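Local coordinates for PaaX domain-containing protein, C-domain protein (Mycobacterium tuberculosis, PDB 3KFW) that is uncharacterised but is probably a transcriptional repressor that binds DNA through an N-terminal helix-turn-helix domain, at residues S11-A16 / M226-R230. Numbering follows the deposited sequence.
Sequences SVLLGA and MAKRR
With chi1 near 180° (-174°) CG of R230 points away from the backbone N, and a bend at chi3 (53°) turns the guanidinium to the backbone carbonyls of V12 and L14. R230 NH2 donates to V12 O at 2.7 Å. The same R230 NH2 also reaches L14 O at 2.8 Å, and R230 NH1 completes a fork on L14 O at 3.0 Å. Both acceptors lie near the guanidinium plane, at its edge, whereas both nitrogens reach L14 O from one face of its carbonyl plane, NH2 well above it. A16 CB sits over the centre of one guanidinium face, 3.7 Å from R230 CZ, and A227 CA covers the opposite face nearer the rim. Beside this polar site the bent selenomethionine M226 lays CG 3.4 Å from S11 O. R229 NH2 makes a salt bridge to D32 and a hydrogen bond to L29 O. The contact thus joins the N-terminal PaaX-like domain, of the helix-turn-helix clan, to the C-terminal helix 212-234. The three bonds, with A16 CB and A227 CA over its faces, fix the rotation of the R230 guanidinium, and its positive charge probably offsets the partial negative charge on the two carbonyl oxygens.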
loop_
_atom_site.group_PDB
_atom_site.type_symbol
_atom_site.label_atom_id
_atom_site.label_comp_id
_atom_site.label_asym_id
_atom_site.label_seq_id
_atom_site.Cartn_x
_atom_site.Cartn_y
_atom_site.Cartn_z
ATOM N N SER A 11 42.208 10.292 -2.594
ATOM C CA SER A 11 42.165 11.441 -3.502
ATOM C C SER A 11 43.518 11.784 -4.078
ATOM O O SER A 11 43.625 12.108 -5.231
ATOM C CB SER A 11 41.585 12.644 -2.807
ATOM O OG SER A 11 40.169 12.556 -2.877
ATOM N N VAL A 12 44.568 11.671 -3.287
ATOM C CA VAL A 12 45.891 12.006 -3.783
ATOM C C VAL A 12 46.355 10.992 -4.849
ATOM O O VAL A 12 47.093 11.337 -5.780
ATOM C CB VAL A 12 46.878 12.152 -2.587
ATOM C CG1 VAL A 12 48.305 12.248 -3.064
ATOM C CG2 VAL A 12 46.496 13.418 -1.727
ATOM N N LEU A 13 45.885 9.751 -4.741
ATOM C CA LEU A 13 46.209 8.737 -5.723
ATOM C C LEU A 13 45.250 8.619 -6.911
ATOM O O LEU A 13 45.511 7.901 -7.856
ATOM C CB LEU A 13 46.514 7.353 -5.046
ATOM C CG LEU A 13 47.661 7.428 -4.020
ATOM C CD1 LEU A 13 47.749 6.170 -3.204
ATOM C CD2 LEU A 13 48.978 7.705 -4.759
ATOM N N LEU A 14 44.155 9.331 -6.883
ATOM C CA LEU A 14 43.220 9.349 -8.009
ATOM C C LEU A 14 43.929 9.428 -9.378
ATOM O O LEU A 14 44.672 10.396 -9.683
ATOM C CB LEU A 14 42.242 10.504 -7.804
ATOM C CG LEU A 14 40.736 10.256 -7.887
ATOM C CD1 LEU A 14 40.261 9.015 -7.113
ATOM C CD2 LEU A 14 40.030 11.527 -7.336
ATOM N N GLY A 15 43.741 8.351 -10.160
ATOM C CA GLY A 15 44.252 8.243 -11.515
ATOM C C GLY A 15 45.733 7.924 -11.603
ATOM O O GLY A 15 46.285 7.914 -12.707
ATOM N N ALA A 16 46.395 7.674 -10.459
ATOM C CA ALA A 16 47.851 7.309 -10.463
ATOM C C ALA A 16 48.041 5.950 -11.094
ATOM O O ALA A 16 48.811 5.816 -12.060
ATOM C CB ALA A 16 48.431 7.310 -9.092
HETATM N N MSE A 226 44.230 17.756 -8.522
HETATM C CA MSE A 226 44.758 16.672 -7.688
HETATM C C MSE A 226 45.858 15.878 -8.417
HETATM O O MSE A 226 46.957 15.694 -7.883
HETATM C CB MSE A 226 43.598 15.748 -7.255
HETATM C CG MSE A 226 43.473 15.423 -5.753
HETATM SE SE MSE A 226 43.722 16.929 -4.481
HETATM C CE MSE A 226 45.478 16.403 -3.869
ATOM N N ALA A 227 45.564 15.438 -9.641
ATOM C CA ALA A 227 46.503 14.680 -10.460
ATOM C C ALA A 227 47.700 15.508 -10.876
ATOM O O ALA A 227 48.808 14.979 -10.978
ATOM C CB ALA A 227 45.815 14.091 -11.672
ATOM N N LYS A 228 47.484 16.801 -11.090
ATOM C CA LYS A 228 48.582 17.702 -11.458
ATOM C C LYS A 228 49.631 17.922 -10.318
ATOM O O LYS A 228 50.838 17.976 -10.575
ATOM C CB LYS A 228 48.015 19.021 -11.983
ATOM C CG LYS A 228 49.068 19.998 -12.461
ATOM C CD LYS A 228 48.409 21.292 -12.934
ATOM C CE LYS A 228 49.444 22.412 -13.155
ATOM N NZ LYS A 228 48.680 23.680 -13.399
ATOM N N ARG A 229 49.158 18.023 -9.071
ATOM C CA ARG A 229 50.012 18.126 -7.875
ATOM C C ARG A 229 50.971 16.952 -7.737
ATOM O O ARG A 229 52.082 17.090 -7.211
ATOM C CB ARG A 229 49.154 18.157 -6.617
ATOM C CG ARG A 229 48.510 19.479 -6.329
ATOM C CD ARG A 229 47.691 19.422 -5.061
ATOM N NE ARG A 229 48.518 19.386 -3.848
ATOM C CZ ARG A 229 48.578 18.364 -2.980
ATOM N NH1 ARG A 229 47.854 17.253 -3.172
ATOM N NH2 ARG A 229 49.369 18.455 -1.905
ATOM N N ARG A 230 50.516 15.792 -8.200
ATOM C CA ARG A 230 51.234 14.543 -8.075
ATOM C C ARG A 230 52.230 14.346 -9.206
ATOM O O ARG A 230 53.102 13.491 -9.107
ATOM C CB ARG A 230 50.231 13.397 -8.017
ATOM C CG ARG A 230 50.813 12.062 -7.750
ATOM C CD ARG A 230 49.850 10.936 -8.011
ATOM N NE ARG A 230 49.249 10.970 -9.336
ATOM C CZ ARG A 230 47.940 10.942 -9.515
ATOM N NH1 ARG A 230 47.413 10.988 -10.724
ATOM N NH2 ARG A 230 47.148 10.873 -8.453
#